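PDB 3QAC: 11S globulin seed storage protein from Amaranthus hypochondriacus, which probably serves as a nutrient reservoir in the seed, storing protein as a hexamer whose subunits each carry two cupin domains. Local coordinates for residues P71-Y75 against L321-K327; P338-A344 against N405-L411; Q358-D362 against V378-F384. One frame throughout, in Å; residues are numbered along the deposited sequence.

Contact 1: P71-Y75 against L321-K327; sequences PELIY and LRLSAAK
The ammonium group of Lys-327 is held by two partners: NZ donates a 2.7 Å hydrogen bond to Tyr-75 OH and forms a salt bridge with Asp-292. The lysine chain leaves on the side opposite its own N (chi1 168°), bends at chi2 and crosses the tyrosine side chain at about a right angle. Its CD lies 3.5 Å from Tyr-75 OH, giving the polar bond an apolar flank, and the carboxylate of Asp-292 is likely to offset the buried charge. The rest of the contact is largely apolar, with one methyl set against a carbonyl. Leu-73 drops that methyl onto the opposing backbone, CD2 lying 3.1 Å from Ser-324 O, a tight approach, and 3.9 Å from Leu-323 CB. Further along, Pro-71 CB meets Leu-321 CD1 at 3.6 Å. The two strands run nearly parallel, their segment axes 16° apart, but at 8.8 Å they are too far apart for backbone pairing and meet through side chains. Each is hydrogen-bonded within its own sheet: 72-78 lies between 158-164 and 138-142 of the N-terminal cupin, whereas 324-330 belongs to the C-terminal one, whose strand 394-401 adds Phe-400 against Leu-73 and Tyr-75, and Val-398 against Tyr-75.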
# COMPACT_ATOMS: atom_id res chain seq x y z
N PRO A 71 2.58 -13.60 1.93
CA PRO A 71 2.40 -14.44 0.74
C PRO A 71 3.75 -15.03 0.37
O PRO A 71 4.78 -14.43 0.69
CB PRO A 71 2.00 -13.43 -0.36
CG PRO A 71 1.88 -12.11 0.29
CD PRO A 71 2.61 -12.17 1.59
N GLU A 72 3.75 -16.16 -0.31
CA GLU A 72 4.99 -16.80 -0.69
C GLU A 72 4.96 -17.15 -2.14
O GLU A 72 3.91 -17.47 -2.68
CB GLU A 72 5.18 -18.10 0.08
CG GLU A 72 5.10 -17.98 1.57
CD GLU A 72 5.37 -19.30 2.21
OE1 GLU A 72 4.77 -20.29 1.76
OE2 GLU A 72 6.22 -19.35 3.12
N LEU A 73 6.13 -17.10 -2.74
CA LEU A 73 6.36 -17.53 -4.09
C LEU A 73 7.30 -18.69 -3.94
O LEU A 73 8.39 -18.56 -3.38
CB LEU A 73 7.05 -16.41 -4.86
CG LEU A 73 6.51 -16.14 -6.25
CD1 LEU A 73 4.99 -16.01 -6.19
CD2 LEU A 73 7.13 -14.88 -6.80
N ILE A 74 6.88 -19.84 -4.45
CA ILE A 74 7.63 -21.07 -4.28
C ILE A 74 8.11 -21.61 -5.63
O ILE A 74 7.34 -21.75 -6.57
CB ILE A 74 6.75 -22.12 -3.61
CG1 ILE A 74 6.16 -21.55 -2.32
CG2 ILE A 74 7.55 -23.37 -3.36
CD1 ILE A 74 4.96 -22.26 -1.78
N TYR A 75 9.40 -21.91 -5.72
CA TYR A 75 9.91 -22.60 -6.88
C TYR A 75 10.35 -23.99 -6.45
O TYR A 75 11.09 -24.15 -5.48
CB TYR A 75 11.07 -21.84 -7.50
CG TYR A 75 11.73 -22.57 -8.65
CD1 TYR A 75 11.11 -22.66 -9.88
CD2 TYR A 75 12.98 -23.15 -8.50
CE1 TYR A 75 11.70 -23.32 -10.93
CE2 TYR A 75 13.58 -23.81 -9.55
CZ TYR A 75 12.94 -23.89 -10.76
OH TYR A 75 13.54 -24.54 -11.80
N LEU A 321 -1.26 -11.30 -5.00
CA LEU A 321 -0.01 -11.27 -4.27
C LEU A 321 0.87 -10.08 -4.64
O LEU A 321 1.70 -9.66 -3.85
CB LEU A 321 0.77 -12.56 -4.48
CG LEU A 321 0.04 -13.87 -4.22
CD1 LEU A 321 1.04 -14.80 -3.58
CD2 LEU A 321 -1.16 -13.66 -3.33
N ARG A 322 0.69 -9.54 -5.85
CA ARG A 322 1.56 -8.50 -6.35
C ARG A 322 3.03 -8.97 -6.32
O ARG A 322 3.95 -8.24 -5.94
CB ARG A 322 1.38 -7.21 -5.54
CG ARG A 322 -0.04 -6.63 -5.59
CD ARG A 322 -0.18 -5.47 -4.61
NE ARG A 322 -1.58 -5.06 -4.40
CZ ARG A 322 -1.98 -4.17 -3.50
NH1 ARG A 322 -1.09 -3.56 -2.71
NH2 ARG A 322 -3.27 -3.87 -3.39
N LEU A 323 3.23 -10.21 -6.72
CA LEU A 323 4.58 -10.68 -6.95
C LEU A 323 4.62 -11.23 -8.36
O LEU A 323 3.57 -11.53 -8.97
CB LEU A 323 4.96 -11.77 -5.96
CG LEU A 323 4.87 -11.27 -4.51
CD1 LEU A 323 4.86 -12.41 -3.54
CD2 LEU A 323 6.01 -10.31 -4.19
N SER A 324 5.83 -11.33 -8.88
CA SER A 324 6.05 -12.04 -10.12
C SER A 324 7.35 -12.82 -10.00
O SER A 324 8.00 -12.80 -8.96
CB SER A 324 6.06 -11.08 -11.31
OG SER A 324 6.60 -9.83 -10.96
N ALA A 325 7.69 -13.53 -11.06
CA ALA A 325 8.83 -14.42 -11.03
C ALA A 325 9.33 -14.59 -12.45
O ALA A 325 8.61 -14.29 -13.41
CB ALA A 325 8.45 -15.76 -10.44
N ALA A 326 10.57 -15.03 -12.58
CA ALA A 326 11.08 -15.47 -13.87
C ALA A 326 12.09 -16.57 -13.67
O ALA A 326 12.74 -16.67 -12.62
CB ALA A 326 11.70 -14.32 -14.62
N LYS A 327 12.22 -17.42 -14.67
CA LYS A 327 13.32 -18.35 -14.70
C LYS A 327 14.16 -18.06 -15.93
O LYS A 327 13.63 -17.76 -17.00
CB LYS A 327 12.85 -19.79 -14.72
CG LYS A 327 13.98 -20.74 -15.05
CD LYS A 327 13.98 -21.97 -14.17
CE LYS A 327 15.06 -22.94 -14.64
NZ LYS A 327 14.86 -24.31 -14.11

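Contact 2: P338-A344 against N405-L411; sequences PHYNLNA and NAMFQSL
Tyr-340 and Gln-409 form an antiparallel hydrogen-bonded pair, with Tyr-340 N to Gln-409 O at 3.0 Å and Gln-409 N to Tyr-340 O at 2.8 Å. Leu-411 N to Pro-338 O and Leu-342 N to Met-407 O, both 2.8 Å, extend the backbone pairing at its two ends. The aromatic term is a T-shaped pair on the face that also carries Asn-341: His-339 turns its edge toward the face of Phe-408, centroids 5.3 Å apart and planes at 62°. The face of Tyr-340 and Gln-409 carries further side-chain packing. Tyr-340, with CG between its backbone N and carbonyl carbon (chi1 75°), lies alongside Gln-409 and places CE1 3.7 Å from Gln-409 CB, while Leu-411 CD2 reaches the ring edge at CD1, 4.0 Å away. The other methyl of that leucine, Leu-411 CD1, rests 3.6 Å from Pro-338 CB. The tyrosine ring stacks on Phe-67 of the second subunit, and its hydroxyl bonds to Gly-145 O there. A serine in place of Tyr-340 would probably leave that carbonyl without its partner and open a gap beside Gln-409 and Leu-411. The pair belongs to the antiparallel sheet of the C-terminal cupin barrel, on a part of it that also packs on a second subunit.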
# COMPACT_ATOMS: atom_id res chain seq x y z
N PRO A 338 23.13 -6.13 -19.93
CA PRO A 338 22.89 -5.28 -18.77
C PRO A 338 21.46 -4.78 -18.84
O PRO A 338 21.02 -4.32 -19.89
CB PRO A 338 23.87 -4.12 -18.99
CG PRO A 338 24.95 -4.69 -19.84
CD PRO A 338 24.25 -5.66 -20.75
N HIS A 339 20.73 -4.90 -17.74
CA HIS A 339 19.36 -4.46 -17.69
C HIS A 339 19.06 -4.03 -16.28
O HIS A 339 19.83 -4.30 -15.36
CB HIS A 339 18.42 -5.60 -18.05
CG HIS A 339 18.59 -6.80 -17.18
ND1 HIS A 339 19.70 -7.61 -17.26
CD2 HIS A 339 17.82 -7.31 -16.19
CE1 HIS A 339 19.60 -8.58 -16.37
NE2 HIS A 339 18.47 -8.42 -15.71
N TYR A 340 17.93 -3.35 -16.12
CA TYR A 340 17.47 -3.02 -14.80
C TYR A 340 16.00 -3.31 -14.73
O TYR A 340 15.29 -3.21 -15.72
CB TYR A 340 17.74 -1.56 -14.50
CG TYR A 340 16.83 -0.58 -15.20
CD1 TYR A 340 17.07 -0.18 -16.51
CD2 TYR A 340 15.75 -0.03 -14.54
CE1 TYR A 340 16.25 0.75 -17.13
CE2 TYR A 340 14.94 0.89 -15.14
CZ TYR A 340 15.18 1.28 -16.44
OH TYR A 340 14.34 2.20 -17.02
N ASN A 341 15.54 -3.68 -13.55
CA ASN A 341 14.14 -3.91 -13.33
C ASN A 341 13.48 -2.60 -12.93
O ASN A 341 13.96 -1.90 -12.01
CB ASN A 341 13.99 -4.98 -12.27
CG ASN A 341 14.66 -6.31 -12.68
OD1 ASN A 341 14.01 -7.18 -13.26
ND2 ASN A 341 15.97 -6.44 -12.40
N LEU A 342 12.38 -2.27 -13.62
CA LEU A 342 11.73 -0.96 -13.44
C LEU A 342 11.03 -0.85 -12.12
O LEU A 342 11.01 0.21 -11.51
CB LEU A 342 10.66 -0.70 -14.50
CG LEU A 342 10.85 -0.67 -16.01
CD1 LEU A 342 10.21 0.59 -16.60
CD2 LEU A 342 12.27 -0.85 -16.45
N ASN A 343 10.42 -1.95 -11.69
CA ASN A 343 9.39 -1.84 -10.68
C ASN A 343 9.57 -2.69 -9.42
O ASN A 343 8.77 -2.61 -8.50
CB ASN A 343 8.00 -2.07 -11.31
CG ASN A 343 8.05 -3.05 -12.47
OD1 ASN A 343 8.90 -3.94 -12.51
ND2 ASN A 343 7.13 -2.88 -13.42
N ALA A 344 10.62 -3.48 -9.37
CA ALA A 344 10.66 -4.55 -8.40
C ALA A 344 12.09 -4.91 -7.98
O ALA A 344 13.04 -4.77 -8.78
CB ALA A 344 9.95 -5.79 -8.96
N ASN A 405 3.76 -8.21 -12.10
CA ASN A 405 4.25 -8.00 -13.46
C ASN A 405 5.46 -7.09 -13.45
O ASN A 405 5.46 -6.04 -14.09
CB ASN A 405 3.19 -7.33 -14.33
CG ASN A 405 1.80 -7.87 -14.08
OD1 ASN A 405 0.88 -7.10 -13.82
ND2 ASN A 405 1.64 -9.18 -14.17
N ALA A 406 6.48 -7.48 -12.68
CA ALA A 406 7.75 -6.78 -12.72
C ALA A 406 8.19 -6.74 -14.18
O ALA A 406 8.05 -7.71 -14.91
CB ALA A 406 8.79 -7.49 -11.85
N MET A 407 8.71 -5.60 -14.59
CA MET A 407 9.12 -5.40 -15.95
C MET A 407 10.57 -5.00 -15.86
O MET A 407 10.94 -4.27 -14.95
CB MET A 407 8.37 -4.20 -16.51
CG MET A 407 8.20 -4.22 -17.99
SD MET A 407 6.48 -4.61 -18.35
CE MET A 407 6.62 -6.29 -18.98
N PHE A 408 11.39 -5.46 -16.79
CA PHE A 408 12.75 -4.98 -16.81
C PHE A 408 13.04 -4.31 -18.13
O PHE A 408 12.24 -4.41 -19.04
CB PHE A 408 13.75 -6.10 -16.52
CG PHE A 408 13.86 -7.10 -17.62
CD1 PHE A 408 14.64 -6.85 -18.74
CD2 PHE A 408 13.22 -8.32 -17.53
CE1 PHE A 408 14.76 -7.79 -19.75
CE2 PHE A 408 13.33 -9.26 -18.55
CZ PHE A 408 14.10 -9.00 -19.64
N GLN A 409 14.17 -3.62 -18.21
CA GLN A 409 14.57 -3.02 -19.46
C GLN A 409 16.01 -3.36 -19.73
O GLN A 409 16.89 -3.05 -18.93
CB GLN A 409 14.41 -1.50 -19.43
CG GLN A 409 15.23 -0.81 -20.51
CD GLN A 409 14.66 0.53 -20.95
OE1 GLN A 409 13.76 0.59 -21.79
NE2 GLN A 409 15.19 1.62 -20.40
N SER A 410 16.25 -4.01 -20.86
CA SER A 410 17.60 -4.22 -21.33
C SER A 410 18.20 -2.88 -21.72
O SER A 410 17.49 -1.97 -22.14
CB SER A 410 17.61 -5.16 -22.52
OG SER A 410 16.97 -6.38 -22.18
N LEU A 411 19.50 -2.75 -21.57
CA LEU A 411 20.16 -1.53 -21.97
C LEU A 411 20.71 -1.71 -23.37
O LEU A 411 20.77 -0.77 -24.15
CB LEU A 411 21.26 -1.20 -20.98
CG LEU A 411 20.69 -1.18 -19.56
CD1 LEU A 411 21.81 -1.22 -18.51
CD2 LEU A 411 19.80 0.03 -19.37

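Contact 3: Q358-D362 against V378-F384; sequences QIVND and VVVPQNF
Phe-384 lays its ring against Asn-361, and its atoms can be followed outward from CB. At its root, Phe-384 CB lies 3.5 Å from Val-360 O and 4.0 Å from Ile-359 CG2. CG and then CD1 pass along the same carbonyl oxygen, and CE1 reaches Asn-361 CB at 3.4 Å; the tip, CZ, is nearly as close to that carbon. Over the middle of the ring stands Asn-361 CA, 3.8 Å from the centroid and 13° off the normal, a CH-pi contact. Against the opposite face, toward the rim, lies CG of Pro-381, the first residue of the type II beta turn that ends at Phe-384 and is closed by Phe-384 N to Pro-381 O, 2.8 Å long. Ile-359 crosses the phenylalanine at about a right angle. Its CG1 branch, anti to the carbonyl carbon (chi1 -54°), carries CD1 to Val-378 CG2, tip to tip at 3.7 Å, with Val-380 CG2 at 4.0 Å. The amide of Asn-361 is spent on other partners: OD1 accepts from the backbone N of Gln-363 and Gln-365, and ND2 donates to Ile-16 O. No hydrogen bond joins the two segments, so their fit rests on shape: methyls meet between the two sheets of the barrel, and the turn brings Pro-381 to the ring face opposite Asn-361, so the ring is packed on both faces.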
# COMPACT_ATOMS: atom_id res chain seq x y z
N GLN A 358 27.35 -8.87 -12.33
CA GLN A 358 27.76 -7.55 -11.90
C GLN A 358 26.56 -6.61 -11.77
O GLN A 358 25.68 -6.54 -12.65
CB GLN A 358 28.85 -6.97 -12.81
CG GLN A 358 29.44 -5.68 -12.24
CD GLN A 358 30.62 -5.14 -13.01
OE1 GLN A 358 30.84 -5.46 -14.19
NE2 GLN A 358 31.39 -4.28 -12.36
N ILE A 359 26.53 -5.90 -10.64
CA ILE A 359 25.41 -5.06 -10.26
C ILE A 359 25.92 -3.68 -9.89
O ILE A 359 26.94 -3.53 -9.20
CB ILE A 359 24.66 -5.67 -9.06
CG1 ILE A 359 24.25 -7.11 -9.37
CG2 ILE A 359 23.48 -4.79 -8.64
CD1 ILE A 359 23.56 -7.79 -8.22
N VAL A 360 25.22 -2.67 -10.39
CA VAL A 360 25.59 -1.28 -10.23
C VAL A 360 24.47 -0.52 -9.54
O VAL A 360 23.28 -0.77 -9.80
CB VAL A 360 25.82 -0.64 -11.60
CG1 VAL A 360 26.16 0.85 -11.46
CG2 VAL A 360 26.89 -1.39 -12.37
N ASN A 361 24.83 0.42 -8.68
CA ASN A 361 23.83 1.17 -7.94
C ASN A 361 23.55 2.51 -8.61
O ASN A 361 23.94 2.74 -9.75
CB ASN A 361 24.25 1.33 -6.48
CG ASN A 361 25.45 2.23 -6.31
OD1 ASN A 361 25.92 2.83 -7.27
ND2 ASN A 361 25.95 2.34 -5.08
N ASP A 362 22.87 3.40 -7.90
CA ASP A 362 22.46 4.68 -8.47
C ASP A 362 23.63 5.64 -8.61
O ASP A 362 23.52 6.68 -9.27
CB ASP A 362 21.38 5.32 -7.60
CG ASP A 362 21.80 5.42 -6.14
OD1 ASP A 362 21.94 6.55 -5.64
OD2 ASP A 362 21.99 4.37 -5.50
N VAL A 378 21.56 -13.54 -5.00
CA VAL A 378 21.88 -12.16 -4.72
C VAL A 378 20.60 -11.35 -4.82
O VAL A 378 19.70 -11.68 -5.61
CB VAL A 378 22.94 -11.60 -5.68
CG1 VAL A 378 22.49 -11.77 -7.15
CG2 VAL A 378 23.24 -10.14 -5.34
N VAL A 379 20.52 -10.30 -4.02
CA VAL A 379 19.38 -9.42 -4.08
C VAL A 379 19.73 -8.27 -4.98
O VAL A 379 20.67 -7.50 -4.69
CB VAL A 379 19.02 -8.86 -2.70
CG1 VAL A 379 17.83 -7.89 -2.81
CG2 VAL A 379 18.70 -9.98 -1.75
N VAL A 380 19.00 -8.16 -6.07
CA VAL A 380 19.10 -7.00 -6.94
C VAL A 380 18.01 -6.02 -6.59
O VAL A 380 16.84 -6.29 -6.81
CB VAL A 380 18.92 -7.38 -8.41
CG1 VAL A 380 19.35 -6.21 -9.29
CG2 VAL A 380 19.70 -8.68 -8.76
N PRO A 381 18.38 -4.87 -6.01
CA PRO A 381 17.37 -3.87 -5.68
C PRO A 381 16.75 -3.24 -6.93
O PRO A 381 17.41 -3.07 -7.97
CB PRO A 381 18.15 -2.81 -4.88
CG PRO A 381 19.42 -3.54 -4.41
CD PRO A 381 19.72 -4.50 -5.55
N GLN A 382 15.47 -2.90 -6.80
CA GLN A 382 14.74 -2.20 -7.85
C GLN A 382 15.63 -1.14 -8.45
O GLN A 382 16.24 -0.35 -7.73
CB GLN A 382 13.49 -1.51 -7.29
CG GLN A 382 12.79 -0.61 -8.33
CD GLN A 382 11.67 0.24 -7.75
OE1 GLN A 382 10.84 0.76 -8.49
NE2 GLN A 382 11.64 0.38 -6.42
N ASN A 383 15.70 -1.14 -9.78
CA ASN A 383 16.37 -0.11 -10.54
C ASN A 383 17.87 -0.29 -10.59
O ASN A 383 18.53 0.37 -11.39
CB ASN A 383 15.99 1.30 -10.06
CG ASN A 383 14.66 1.79 -10.62
OD1 ASN A 383 14.34 2.98 -10.53
ND2 ASN A 383 13.88 0.88 -11.21
N PHE A 384 18.42 -1.18 -9.77
CA PHE A 384 19.85 -1.46 -9.86
C PHE A 384 20.15 -2.19 -11.17
O PHE A 384 19.52 -3.21 -11.50
CB PHE A 384 20.36 -2.26 -8.65
CG PHE A 384 20.65 -1.41 -7.41
CD1 PHE A 384 21.72 -1.73 -6.58
CD2 PHE A 384 19.86 -0.33 -7.09
CE1 PHE A 384 22.00 -0.98 -5.43
CE2 PHE A 384 20.13 0.44 -5.95
CZ PHE A 384 21.22 0.11 -5.11

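In the fold
The chemistry of the three contacts differs with place in the fold. Contact 1, its centre about 6 Å from the centre of the chain, is wholly buried, joins the two cupin domains and buries a lysine charge, paired with Asp-292, among apolar side chains. The centres of contacts 2 and 3 lie about 17 Å from the centre of the chain; both are largely buried, within the C-terminal cupin, and touch a second subunit, though contact 2 has Met-407 exposed at its margin. Contact 2 pairs strands inside one sheet; contact 3 packs that sheet against the other, which also supplies 324-330 to contact 1. Asn-383 ties contacts 2 and 3, and Ser-324 OG probably bonds Ala-406 N between contacts 1 and 2.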